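Local coordinates for glycosyl hydrolase (Bacteroides ovatus, PDB 3QC2), which belongs to the glycosyl hydrolases and is built mainly of beta-strands, consistent with the five-bladed beta-propeller of its clan, at residues S183-V188 against K196-K201; P253-P258 against E327-F332; G286-D291 against T296-R301. All coordinates share one frame; numbering follows the deposited sequence. Where two conformers were deposited one is given.

Contact 1: S183-V188 against K196-K201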
ATOM      1  N   SER A 183       5.690   3.144   3.630  1.00 21.14           N
ATOM      2  CA  SER A 183       5.974   3.740   2.312  1.00 20.89           C
ATOM      3  C   SER A 183       7.404   4.284   2.233  1.00 21.12           C
ATOM      4  O   SER A 183       7.674   5.420   2.633  1.00 20.76           O
ATOM      5  CB  SER A 183       4.984   4.860   2.025  1.00 20.51           C
ATOM      6  OG  SER A 183       3.672   4.361   2.042  1.00 20.23           O
ATOM      7  N   ILE A 184       8.316   3.477   1.696  1.00 21.40           N
ATOM      8  CA  ILE A 184       9.721   3.880   1.586  1.00 21.94           C
ATOM      9  C   ILE A 184       9.876   5.035   0.605  1.00 22.13           C
ATOM     10  O   ILE A 184       9.141   5.120  -0.391  1.00 22.06           O
ATOM     11  CB  ILE A 184      10.627   2.704   1.151  1.00 22.32           C
ATOM     12  CG1 ILE A 184      10.590   1.587   2.194  1.00 22.12           C
ATOM     13  CG2 ILE A 184      12.072   3.173   0.954  1.00 22.44           C
ATOM     14  CD1 ILE A 184      11.382   0.357   1.795  1.00 22.11           C
ATOM     15  N   LEU A 185      10.824   5.924   0.895  1.00 22.52           N
ATOM     16  CA  LEU A 185      11.081   7.075   0.036  1.00 22.83           C
ATOM     17  C   LEU A 185      11.805   6.639  -1.230  1.00 23.12           C
ATOM     18  O   LEU A 185      12.781   5.889  -1.167  1.00 23.45           O
ATOM     19  CB  LEU A 185      11.913   8.117   0.767  1.00 23.28           C
ATOM     20  CG  LEU A 185      12.143   9.433   0.021  1.00 23.54           C
ATOM     21  CD1 LEU A 185      10.816  10.158  -0.251  1.00 22.51           C
ATOM     22  CD2 LEU A 185      13.054  10.292   0.813  1.00 23.93           C
ATOM     23  N   THR A 186      11.320   7.129  -2.371  1.00 23.10           N
ATOM     24  CA  THR A 186      11.870   6.807  -3.656  1.00 23.72           C
ATOM     25  C   THR A 186      11.979   8.047  -4.522  1.00 24.66           C
ATOM     26  O   THR A 186      11.419   9.089  -4.198  1.00 24.29           O
ATOM     27  CB  THR A 186      10.967   5.803  -4.414  1.00 23.30           C
ATOM     28  OG1 THR A 186       9.697   6.413  -4.693  1.00 22.27           O
ATOM     29  CG2 THR A 186      10.759   4.536  -3.597  1.00 22.80           C
ATOM     30  N   GLU A 187      12.709   7.909  -5.636  1.00 25.74           N
ATOM     31  CA  GLU A 187      12.875   8.973  -6.620  1.00 26.51           C
ATOM     32  C   GLU A 187      13.012   8.361  -8.020  1.00 26.89           C
ATOM     33  O   GLU A 187      13.546   7.264  -8.181  1.00 26.99           O
ATOM     34  CB  GLU A 187      14.109   9.826  -6.313  1.00 27.43           C
ATOM     35  CG  GLU A 187      14.302  11.008  -7.317  1.00 29.20           C
ATOM     36  CD  GLU A 187      15.513  11.893  -7.019  1.00 31.74           C
ATOM     37  OE1 GLU A 187      16.396  11.484  -6.220  1.00 32.89           O
ATOM     38  OE2 GLU A 187      15.579  13.004  -7.606  1.00 33.04           O
ATOM     39  N   VAL A 188      12.510   9.073  -9.019  1.00 27.28           N
ATOM     40  CA  VAL A 188      12.629   8.653 -10.397  1.00 27.93           C
ATOM     41  C   VAL A 188      13.965   9.193 -10.918  1.00 29.30           C
ATOM     42  O   VAL A 188      14.158  10.396 -10.998  1.00 29.79           O
ATOM     43  CB  VAL A 188      11.467   9.174 -11.267  1.00 27.64           C
ATOM     44  CG1 VAL A 188      11.657   8.770 -12.697  1.00 28.06           C
ATOM     45  CG2 VAL A 188      10.122   8.637 -10.735  1.00 26.85           C
ATOM     46  N   LYS A 196      15.525   6.018  -2.532  1.00 29.84           N
ATOM     47  CA  LYS A 196      16.407   7.155  -2.389  1.00 31.02           C
ATOM     48  C   LYS A 196      16.791   7.414  -0.953  1.00 31.69           C
ATOM     49  O   LYS A 196      15.952   7.312  -0.048  1.00 31.44           O
ATOM     50  CB  LYS A 196      15.708   8.420  -2.918  1.00 30.94           C
ATOM     51  CG  LYS A 196      16.549   9.721  -2.705  1.00 31.69           C
ATOM     52  CD  LYS A 196      15.808  10.975  -3.053  1.00 31.11           C
ATOM     53  CE  LYS A 196      16.698  12.205  -2.815  1.00 32.06           C
ATOM     54  NZ  LYS A 196      17.958  12.169  -3.627  1.00 32.44           N
ATOM     55  N   LYS A 197      18.059   7.784  -0.749  1.00 33.08           N
ATOM     56  CA  LYS A 197      18.553   8.170   0.566  1.00 33.93           C
ATOM     57  C   LYS A 197      18.456   9.687   0.737  1.00 34.24           C
ATOM     58  O   LYS A 197      18.597  10.456  -0.227  1.00 34.56           O
ATOM     59  CB  LYS A 197      20.019   7.784   0.761  1.00 35.14           C
ATOM     60  CG  LYS A 197      20.315   6.314   0.971  1.00 36.33           C
ATOM     61  CD  LYS A 197      21.808   6.159   1.357  1.00 38.57           C
ATOM     62  CE  LYS A 197      22.156   4.768   1.828  1.00 39.80           C
ATOM     63  NZ  LYS A 197      23.591   4.697   2.294  1.00 41.43           N
ATOM     64  N   VAL A 198      18.229  10.102   1.966  1.00 34.38           N
ATOM     65  CA  VAL A 198      18.192  11.510   2.324  1.00 34.93           C
ATOM     66  C   VAL A 198      18.945  11.650   3.639  1.00 35.61           C
ATOM     67  O   VAL A 198      18.751  10.843   4.571  1.00 35.25           O
ATOM     68  CB  VAL A 198      16.741  12.053   2.450  1.00 34.16           C
ATOM     69  CG1 VAL A 198      15.923  11.183   3.356  1.00 33.60           C
ATOM     70  CG2 VAL A 198      16.754  13.509   2.951  1.00 34.74           C
ATOM     71  N   ASN A 199      19.837  12.641   3.699  1.00 36.72           N
ATOM     72  CA  ASN A 199      20.648  12.897   4.893  1.00 37.61           C
ATOM     73  C   ASN A 199      21.506  11.676   5.306  1.00 37.77           C
ATOM     74  O   ASN A 199      21.774  11.469   6.486  1.00 38.23           O
ATOM     75  CB  ASN A 199      19.746  13.369   6.058  1.00 37.31           C
ATOM     76  CG  ASN A 199      18.933  14.627   5.700  1.00 37.92           C
ATOM     77  OD1 ASN A 199      19.363  15.457   4.871  1.00 39.05           O
ATOM     78  ND2 ASN A 199      17.758  14.777   6.331  1.00 37.77           N
ATOM     79  N   GLY A 200      21.913  10.875   4.311  1.00 37.49           N
ATOM     80  CA  GLY A 200      22.775   9.710   4.538  1.00 37.72           C
ATOM     81  C   GLY A 200      22.099   8.382   4.878  1.00 36.76           C
ATOM     82  O   GLY A 200      22.768   7.343   4.894  1.00 37.36           O
ATOM     83  N   LYS A 201      20.788   8.402   5.148  1.00 35.43           N
ATOM     84  CA  LYS A 201      20.050   7.181   5.507  1.00 34.48           C
ATOM     85  C   LYS A 201      18.839   6.936   4.616  1.00 32.94           C
ATOM     86  O   LYS A 201      18.366   7.833   3.928  1.00 32.71           O
ATOM     87  CB  LYS A 201      19.557   7.267   6.964  1.00 34.58           C
ATOM     88  CG  LYS A 201      20.644   7.288   8.018  1.00 36.29           C
ATOM     89  CD  LYS A 201      20.033   7.436   9.423  1.00 37.36           C
ATOM     90  CE  LYS A 201      21.117   7.501  10.523  1.00 39.14           C
ATOM     91  NZ  LYS A 201      21.970   6.254  10.558  1.00 40.36           N
TER

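Contact 2: P253-P258 against E327-F332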
ATOM      1  N   PRO A 253       4.773   3.689  -2.061  1.00 22.16           N
ATOM      2  CA  PRO A 253       6.015   4.358  -1.686  1.00 22.61           C
ATOM      3  C   PRO A 253       5.977   5.861  -1.974  1.00 22.95           C
ATOM      4  O   PRO A 253       5.368   6.283  -2.962  1.00 22.98           O
ATOM      5  CB  PRO A 253       7.065   3.666  -2.571  1.00 22.85           C
ATOM      6  CG  PRO A 253       6.555   2.311  -2.752  1.00 22.58           C
ATOM      7  CD  PRO A 253       5.038   2.446  -2.811  1.00 22.35           C
ATOM      8  N   ALA A 254       6.605   6.651  -1.098  1.00 23.28           N
ATOM      9  CA  ALA A 254       6.656   8.109  -1.253  1.00 23.70           C
ATOM     10  C   ALA A 254       7.624   8.461  -2.392  1.00 24.45           C
ATOM     11  O   ALA A 254       8.602   7.746  -2.611  1.00 24.88           O
ATOM     12  CB  ALA A 254       7.096   8.764   0.053  1.00 23.54           C
ATOM     13  N   ILE A 255       7.333   9.561  -3.109  1.00 24.96           N
ATOM     14  CA  ILE A 255       8.145  10.000  -4.266  1.00 25.68           C
ATOM     15  C   ILE A 255       8.746  11.409  -4.087  1.00 26.57           C
ATOM     16  O   ILE A 255       8.023  12.402  -3.936  1.00 25.99           O
ATOM     17  CB  ILE A 255       7.318  10.017  -5.609  1.00 25.69           C
ATOM     18  CG1 ILE A 255       6.587   8.691  -5.839  1.00 25.62           C
ATOM     19  CG2 ILE A 255       8.220  10.323  -6.790  1.00 25.54           C
ATOM     20  CD1 ILE A 255       5.394   8.491  -4.962  1.00 25.47           C
ATOM     21  N   TYR A 256      10.077  11.466  -4.125  1.00 27.63           N
ATOM     22  CA  TYR A 256      10.823  12.700  -4.059  1.00 28.82           C
ATOM     23  C   TYR A 256      10.776  13.329  -5.453  1.00 29.53           C
ATOM     24  O   TYR A 256      11.200  12.708  -6.433  1.00 29.36           O
ATOM     25  CB  TYR A 256      12.282  12.390  -3.663  1.00 29.65           C
ATOM     26  CG  TYR A 256      13.235  13.569  -3.615  1.00 30.97           C
ATOM     27  CD1 TYR A 256      13.814  14.063  -4.776  1.00 33.22           C
ATOM     28  CD2 TYR A 256      13.603  14.148  -2.398  1.00 32.16           C
ATOM     29  CE1 TYR A 256      14.726  15.149  -4.742  1.00 34.87           C
ATOM     30  CE2 TYR A 256      14.506  15.223  -2.346  1.00 33.89           C
ATOM     31  CZ  TYR A 256      15.063  15.716  -3.530  1.00 35.21           C
ATOM     32  OH  TYR A 256      15.948  16.771  -3.502  1.00 37.42           O
ATOM     33  N   THR A 257      10.233  14.549  -5.536  1.00 30.13           N
ATOM     34  CA  THR A 257      10.130  15.285  -6.808  1.00 31.15           C
ATOM     35  C   THR A 257      10.754  16.667  -6.636  1.00 32.39           C
ATOM     36  O   THR A 257      11.130  17.042  -5.515  1.00 32.58           O
ATOM     37  CB  THR A 257       8.644  15.481  -7.245  1.00 30.66           C
ATOM     38  OG1 THR A 257       8.017  16.455  -6.395  1.00 30.60           O
ATOM     39  CG2 THR A 257       7.869  14.153  -7.197  1.00 29.42           C
ATOM     40  N   PRO A 258      10.896  17.425  -7.747  1.00 33.60           N
ATOM     41  CA  PRO A 258      11.415  18.800  -7.669  1.00 34.74           C
ATOM     42  C   PRO A 258      10.612  19.731  -6.749  1.00 34.51           C
ATOM     43  O   PRO A 258      11.207  20.541  -6.059  1.00 35.27           O
ATOM     44  CB  PRO A 258      11.342  19.279  -9.128  1.00 35.58           C
ATOM     45  CG  PRO A 258      11.613  18.056  -9.919  1.00 35.29           C
ATOM     46  CD  PRO A 258      10.943  16.914  -9.136  1.00 34.04           C
ATOM     47  N   GLU A 327      -2.119   1.423  -3.049  1.00 21.06           N
ATOM     48  CA  GLU A 327      -0.973   0.735  -2.451  1.00 21.22           C
ATOM     49  C   GLU A 327       0.197   0.430  -3.408  1.00 21.34           C
ATOM     50  O   GLU A 327       1.349   0.292  -2.950  1.00 21.51           O
ATOM     51  CB  GLU A 327      -1.498  -0.555  -1.821  1.00 21.25           C
ATOM     52  CG  GLU A 327      -0.538  -1.317  -0.947  1.00 21.50           C
ATOM     53  CD  GLU A 327      -1.257  -2.427  -0.153  1.00 21.94           C
ATOM     54  OE1 GLU A 327      -2.457  -2.290   0.109  1.00 19.93           O
ATOM     55  OE2 GLU A 327      -0.617  -3.412   0.209  1.00 23.32           O
ATOM     56  N   GLY A 328      -0.091   0.306  -4.711  1.00 21.46           N
ATOM     57  CA  GLY A 328       0.943   0.024  -5.733  1.00 21.70           C
ATOM     58  C   GLY A 328       0.987   1.135  -6.757  1.00 21.95           C
ATOM     59  O   GLY A 328      -0.056   1.733  -7.090  1.00 21.73           O
HETATM   60  N   MSE A 329       2.176   1.406  -7.291  1.00 22.32           N
HETATM   61  CA  MSE A 329       2.346   2.499  -8.236  1.00 22.60           C
HETATM   62  C   MSE A 329       3.618   2.295  -9.072  1.00 22.79           C
HETATM   63  O   MSE A 329       4.692   2.067  -8.523  1.00 22.70           O
HETATM   64  CB  MSE A 329       2.414   3.798  -7.443  1.00 22.70           C
HETATM   65  CG  MSE A 329       2.317   5.051  -8.229  1.00 23.76           C
HETATM   66 SE   MSE A 329       2.119   6.585  -7.002  0.75 25.61          SE
HETATM   67  CE  MSE A 329       2.222   7.984  -8.342  1.00 24.23           C
ATOM     68  N   VAL A 330       3.488   2.378 -10.397  1.00 22.90           N
ATOM     69  CA  VAL A 330       4.621   2.148 -11.284  1.00 23.46           C
ATOM     70  C   VAL A 330       4.697   3.160 -12.424  1.00 24.11           C
ATOM     71  O   VAL A 330       3.708   3.424 -13.092  1.00 24.07           O
ATOM     72  CB  VAL A 330       4.561   0.721 -11.928  1.00 23.62           C
ATOM     73  CG1 VAL A 330       5.847   0.428 -12.670  1.00 24.28           C
ATOM     74  CG2 VAL A 330       4.308  -0.372 -10.868  1.00 22.98           C
ATOM     75  N   TYR A 331       5.886   3.723 -12.632  1.00 24.89           N
ATOM     76  CA  TYR A 331       6.125   4.627 -13.749  1.00 25.74           C
ATOM     77  C   TYR A 331       6.536   3.717 -14.887  1.00 26.67           C
ATOM     78  O   TYR A 331       7.620   3.127 -14.864  1.00 26.95           O
ATOM     79  CB  TYR A 331       7.214   5.633 -13.412  1.00 26.05           C
ATOM     80  CG  TYR A 331       7.432   6.687 -14.472  1.00 26.70           C
ATOM     81  CD1 TYR A 331       6.386   7.501 -14.890  1.00 26.62           C
ATOM     82  CD2 TYR A 331       8.701   6.915 -15.016  1.00 27.38           C
ATOM     83  CE1 TYR A 331       6.581   8.484 -15.848  1.00 27.60           C
ATOM     84  CE2 TYR A 331       8.905   7.900 -15.964  1.00 27.82           C
ATOM     85  CZ  TYR A 331       7.841   8.681 -16.377  1.00 28.31           C
ATOM     86  OH  TYR A 331       8.026   9.659 -17.324  1.00 30.40           O
ATOM     87  N   PHE A 332       5.663   3.594 -15.880  1.00 27.42           N
ATOM     88  CA  PHE A 332       5.868   2.654 -16.973  1.00 28.39           C
ATOM     89  C   PHE A 332       5.467   3.280 -18.284  1.00 29.27           C
ATOM     90  O   PHE A 332       4.353   3.764 -18.424  1.00 28.83           O
ATOM     91  CB  PHE A 332       5.025   1.399 -16.681  1.00 27.98           C
ATOM     92  CG  PHE A 332       5.220   0.267 -17.661  1.00 29.33           C
ATOM     93  CD1 PHE A 332       6.410  -0.481 -17.664  1.00 30.31           C
ATOM     94  CD2 PHE A 332       4.198  -0.096 -18.539  1.00 29.84           C
ATOM     95  CE1 PHE A 332       6.583  -1.536 -18.547  1.00 30.75           C
ATOM     96  CE2 PHE A 332       4.367  -1.166 -19.434  1.00 30.55           C
ATOM     97  CZ  PHE A 332       5.553  -1.884 -19.436  1.00 31.09           C
TER

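Contact 3: G286-D291 against T296-R301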
ATOM      1  N   GLY A 286      -5.842  10.359  -0.757  1.00 19.41           N
ATOM      2  CA  GLY A 286      -5.350  11.714  -0.634  1.00 19.49           C
ATOM      3  C   GLY A 286      -3.867  11.783  -0.947  1.00 19.42           C
ATOM      4  O   GLY A 286      -3.257  10.789  -1.304  1.00 19.18           O
ATOM      5  N   GLN A 287      -3.302  12.981  -0.831  1.00 19.67           N
ATOM      6  CA  GLN A 287      -1.868  13.201  -1.059  1.00 19.78           C
ATOM      7  C   GLN A 287      -1.383  14.245  -0.081  1.00 19.91           C
ATOM      8  O   GLN A 287      -2.100  15.201   0.215  1.00 20.15           O
ATOM      9  CB  GLN A 287      -1.582  13.667  -2.499  1.00 19.86           C
ATOM     10  CG  GLN A 287      -2.039  12.707  -3.576  1.00 19.80           C
ATOM     11  CD  GLN A 287      -1.613  13.128  -4.997  1.00 20.08           C
ATOM     12  OE1 GLN A 287      -0.490  13.601  -5.219  1.00 21.31           O
ATOM     13  NE2 GLN A 287      -2.494  12.924  -5.953  1.00 19.68           N
ATOM     14  N   ALA A 288      -0.184  14.050   0.432  1.00 19.94           N
ATOM     15  CA  ALA A 288       0.439  14.993   1.356  1.00 20.49           C
ATOM     16  C   ALA A 288       1.796  15.410   0.766  1.00 21.11           C
ATOM     17  O   ALA A 288       2.438  14.619   0.071  1.00 21.07           O
ATOM     18  CB  ALA A 288       0.619  14.359   2.705  1.00 20.03           C
ATOM     19  N   LEU A 289       2.215  16.650   1.035  1.00 21.73           N
ATOM     20  CA  LEU A 289       3.484  17.180   0.522  1.00 22.60           C
ATOM     21  C   LEU A 289       4.439  17.502   1.670  1.00 23.43           C
ATOM     22  O   LEU A 289       4.058  18.201   2.626  1.00 23.61           O
ATOM     23  CB  LEU A 289       3.232  18.453  -0.285  1.00 23.04           C
ATOM     24  CG  LEU A 289       4.429  19.068  -1.012  1.00 23.68           C
ATOM     25  CD1 LEU A 289       4.924  18.128  -2.126  1.00 22.65           C
ATOM     26  CD2 LEU A 289       4.055  20.419  -1.583  1.00 24.45           C
ATOM     27  N   PHE A 290       5.670  16.993   1.572  1.00 24.01           N
ATOM     28  CA  PHE A 290       6.711  17.227   2.571  1.00 24.94           C
ATOM     29  C   PHE A 290       7.918  17.933   1.930  1.00 26.27           C
ATOM     30  O   PHE A 290       8.123  17.864   0.722  1.00 26.50           O
ATOM     31  CB  PHE A 290       7.171  15.917   3.186  1.00 24.72           C
ATOM     32  CG  PHE A 290       6.121  15.221   4.011  1.00 24.19           C
ATOM     33  CD1 PHE A 290       5.217  14.360   3.421  1.00 23.36           C
ATOM     34  CD2 PHE A 290       6.061  15.407   5.392  1.00 24.59           C
ATOM     35  CE1 PHE A 290       4.254  13.695   4.188  1.00 22.72           C
ATOM     36  CE2 PHE A 290       5.095  14.745   6.159  1.00 24.02           C
ATOM     37  CZ  PHE A 290       4.195  13.887   5.547  1.00 22.86           C
ATOM     38  N   ASP A 291       8.710  18.595   2.759  1.00 27.50           N
ATOM     39  CA  ASP A 291       9.875  19.334   2.301  1.00 29.04           C
ATOM     40  C   ASP A 291      10.953  18.363   1.759  1.00 29.53           C
ATOM     41  O   ASP A 291      11.253  17.345   2.378  1.00 29.15           O
ATOM     42  CB  ASP A 291      10.422  20.194   3.452  1.00 29.83           C
ATOM     43  CG  ASP A 291      11.489  21.177   3.008  1.00 31.51           C
ATOM     44  OD1 ASP A 291      12.488  20.761   2.429  1.00 33.41           O
ATOM     45  OD2 ASP A 291      11.339  22.375   3.288  1.00 34.24           O
ATOM     46  N   THR A 296      10.546  14.955   7.153  1.00 27.12           N
ATOM     47  CA  THR A 296       9.575  14.941   8.271  1.00 26.26           C
ATOM     48  C   THR A 296       8.829  16.280   8.396  1.00 25.79           C
ATOM     49  O   THR A 296       7.921  16.402   9.213  1.00 25.46           O
ATOM     50  CB  THR A 296      10.246  14.621   9.637  1.00 26.71           C
ATOM     51  OG1 THR A 296      11.137  15.670   9.999  1.00 27.07           O
ATOM     52  CG2 THR A 296      11.001  13.301   9.569  1.00 26.74           C
ATOM     53  N   ARG A 297       9.212  17.270   7.574  1.00 25.65           N
ATOM     54  CA  ARG A 297       8.592  18.612   7.597  0.50 25.64           C
ATOM     55  C   ARG A 297       7.351  18.672   6.684  1.00 24.76           C
ATOM     56  O   ARG A 297       7.480  18.787   5.458  1.00 24.56           O
ATOM     57  CB  ARG A 297       9.625  19.666   7.163  0.50 26.50           C
ATOM     58  CG  ARG A 297       9.162  21.127   7.224  0.50 27.18           C
ATOM     59  CD  ARG A 297      10.290  22.056   6.744  0.50 28.49           C
ATOM     60  NE  ARG A 297       9.971  23.472   6.883  0.50 29.57           N
ATOM     61  CZ  ARG A 297       9.397  24.213   5.937  0.50 29.92           C
ATOM     62  NH1 ARG A 297       9.059  23.671   4.769  0.50 29.17           N
ATOM     63  NH2 ARG A 297       9.152  25.503   6.167  0.50 30.26           N
ATOM     64  N   PHE A 298       6.159  18.600   7.295  1.00 23.65           N
ATOM     65  CA  PHE A 298       4.877  18.655   6.579  1.00 22.63           C
ATOM     66  C   PHE A 298       4.638  20.019   5.949  1.00 22.74           C
ATOM     67  O   PHE A 298       4.871  21.037   6.577  1.00 23.34           O
ATOM     68  CB  PHE A 298       3.743  18.326   7.570  1.00 22.17           C
ATOM     69  CG  PHE A 298       2.346  18.467   7.000  1.00 21.34           C
ATOM     70  CD1 PHE A 298       1.741  17.413   6.336  1.00 20.55           C
ATOM     71  CD2 PHE A 298       1.616  19.649   7.189  1.00 21.55           C
ATOM     72  CE1 PHE A 298       0.461  17.536   5.832  1.00 20.50           C
ATOM     73  CE2 PHE A 298       0.328  19.781   6.689  1.00 21.01           C
ATOM     74  CZ  PHE A 298      -0.253  18.735   6.012  1.00 20.83           C
ATOM     75  N   ILE A 299       4.173  20.030   4.699  1.00 22.35           N
ATOM     76  CA  ILE A 299       3.853  21.282   4.008  1.00 22.69           C
ATOM     77  C   ILE A 299       2.331  21.432   3.865  1.00 22.31           C
ATOM     78  O   ILE A 299       1.759  22.420   4.321  1.00 22.50           O
ATOM     79  CB  ILE A 299       4.538  21.400   2.617  1.00 22.97           C
ATOM     80  CG1 ILE A 299       6.055  21.413   2.769  1.00 23.22           C
ATOM     81  CG2 ILE A 299       4.098  22.674   1.917  1.00 23.28           C
ATOM     82  CD1 ILE A 299       6.818  21.570   1.431  1.00 24.12           C
ATOM     83  N   THR A 300       1.685  20.444   3.246  1.00 21.59           N
ATOM     84  CA  THR A 300       0.240  20.502   3.029  1.00 21.01           C
ATOM     85  C   THR A 300      -0.309  19.170   2.597  1.00 20.38           C
ATOM     86  O   THR A 300       0.445  18.234   2.355  1.00 20.31           O
ATOM     87  CB  THR A 300      -0.099  21.538   1.926  1.00 21.67           C
ATOM     88  OG1 THR A 300      -1.525  21.645   1.755  1.00 20.34           O
ATOM     89  CG2 THR A 300       0.584  21.134   0.573  1.00 21.37           C
ATOM     90  N   ARG A 301      -1.638  19.077   2.544  1.00 19.98           N
ATOM     91  CA  ARG A 301      -2.331  17.896   2.010  1.00 19.57           C
ATOM     92  C   ARG A 301      -3.559  18.359   1.246  1.00 19.80           C
ATOM     93  O   ARG A 301      -3.998  19.505   1.403  1.00 20.09           O
ATOM     94  CB  ARG A 301      -2.726  16.890   3.100  1.00 19.19           C
ATOM     95  CG  ARG A 301      -3.564  17.462   4.236  1.00 19.43           C
ATOM     96  CD  ARG A 301      -4.005  16.367   5.209  1.00 18.89           C
ATOM     97  NE  ARG A 301      -4.078  16.872   6.579  1.00 19.59           N
ATOM     98  CZ  ARG A 301      -4.389  16.140   7.652  1.00 19.18           C
ATOM     99  NH1 ARG A 301      -4.725  14.862   7.536  1.00 19.37           N
ATOM    100  NH2 ARG A 301      -4.384  16.701   8.844  1.00 19.54           N
TER

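Contact 1: S183-V188 against K196-K201
The side chain of Lys196 lies across that of Glu187, its CD 3.9 Å from Glu187 CB and its NZ 3.1 Å from Glu187 OE1. The torsions show how the two charged ends of this salt bridge meet: Glu187 holds CG anti to its backbone N (chi1 -178°) and continues extended, while the Lys196 chain stays straight as far as CE and bends only at its last torsion (chi4 59°), which swings NZ onto the carboxylate. NZ meets OE1 on the syn side but somewhat out of the carboxylate plane. The ion pair therefore comes with an aliphatic overlap, because Glu187 OE1 also lies 3.3 Å from Lys196 CD.

A backbone bond joins the same lysine to Leu185. Lys196 N donates to Leu185 O at 3.1 Å and is nearly straight (170° at the hydrogen), although the donor stands well off the carbonyl plane. Further along, a branch-to-branch contact between Leu185 CD2 and Val198 CG1 (3.9 Å) adds an apolar element, the two side chains crossing at about a right angle. Beyond Val198 the chain reverses through a type I' turn to Lys201, closed by reciprocal backbone hydrogen bonds between Val198 and Lys201.

The contact joins the two arms of the hairpin formed by strands 182-189 and 192-198. Strand 201-206 adjoins both arms, with Phe203 touching Leu185 and Val198. Strand 247-257 runs parallel to 182-189, and its Tyr256 gives Lys196 a cation-pi partner and packs against Glu187.

Contact 2: P253-P258 against E327-F332
This is a small, buried, purely van der Waals contact between two different beta-sheets: strand 247-257 belongs to the large mixed sheet, strand 324-332 is an outermost strand of a three-stranded antiparallel one. The mixed sheet, traced through its strand pairs, probably runs through more than one blade of a propeller like that of the clan. The evidence for packing rather than strand pairing is direct. No hydrogen bond crosses between the segments, the nearest CA atoms, of Pro253 and Met329, are 7.7 Å apart, and only 115 Å² of surface is buried, both sides summed.

Two touches carry it. The first joins the end of Ile255 to Met329, modelled as selenomethionine, with Ile255 CD1 4.3 Å from Met329 SE. Both CB atoms point toward the opposite segment. Met329 spans the gap with an extended chain (chi1 -168°, chi2 and chi3 also near anti), which carries selenium away from its own strand; Ile255 turns CD1 by a bend at its second torsion (chi2 74°). The second touch is equally distant: Pro253 CD lies 4.3 Å from Glu327 O. That carbonyl lies at a classic beta bulge, where Glu327 and Gly328 both face Tyr339 of the adjoining strand 335-342. The CB of Glu327 points away from segment 253-258, and its side chain touches Asn55 of strand 52-61.

The surroundings extend the apolar patch. Leu264 touches both Ile255 and Met329, and Phe16 and Phe19 also pack on Met329.

Chemically, the joint has little directional character: an aliphatic methyl against the polarisable selenium of the modelled Met329, and a proline methylene near an oxygen. Cohesion here probably comes from dispersion and burial, since no hydrogen bond crosses between the two segments.

Contact 3: G286-D291 against T296-R301
Leu289 keeps CG trans to its own backbone N (chi1 -174°), and Thr300 puts OG1 in the equivalent place (chi1 -177°), which turns Thr300 CG2 between N and the carbonyl carbon and toward Leu289 CB, 3.9 Å away. The two residues form a hydrogen-bonded pair in the antiparallel beta hairpin of strands 283-290 and 298-301; the axes of strands 286-290 and 298-301 run at 156°, close to antiparallel.

The backbone bonds reveal an irregularity. Leu289 N donates to Thr300 O at 2.7 Å, a short and nearly linear bond. In return, Leu289 O accepts two donors: Ile299 N at 2.8 Å, lying in the carbonyl plane, and more weakly Thr300 N at 3.3 Å. Ile299 and Thr300 both facing Leu289 define a classic beta bulge, and the register shifts by one residue. Past the bulge, Phe290 pairs with Phe298, and Asp291 N donates a hydrogen bond to Arg297 O at 3.0 Å.

On the face carrying the phenylalanines, Phe290 CE2 approaches Phe298 CB to 4.1 Å and comes up to the edge of the Phe298 ring. Each ring also meets an outside aromatic, Tyr205 for Phe290 and Phe236 for Phe298. Ile299 lays its CD1 over the backbone, 3.8 Å from Phe290 C. At the turn end, Asp291 OD2 forms a salt bridge with Arg297 NH1 at 3.0 Å, carboxylate and guanidinium planes nearly perpendicular; a second Arg297 conformer and a crystal neighbour make this pairing tentative. Asp291 OD1 accepts from Asn293 N within the connecting turn.

The chemistry thus divides: a carbonyl shared by two N-H groups secures the bulge, aromatic and aliphatic carbon packs around it, and charge gathers at the ends, where Arg301 bridges to Asp244.

How the contacts relate
Contacts 1 and 2 are adjacent, with centres about 11 Å apart, because strands 182-189 and 247-257 are neighbours in the mixed sheet; Thr186 O and Tyr256 N, 2.7 Å apart, are among the atoms that link them. Contact 3 belongs to the same sheet through strands 283-290 and 298-301, but its centre is about 15 Å from each of the others and it touches neither. Strand 260-268 connects it to 247-257. Along the chain, contact 1 closes first; contact 2 opens, and both segments of contact 3 occur before its second segment arrives. Contacts 1 and 3 are local hairpins, the parallel pairing of 182-189 with 247-257 is long-range, and contact 2 packs this sheet against the three-stranded one.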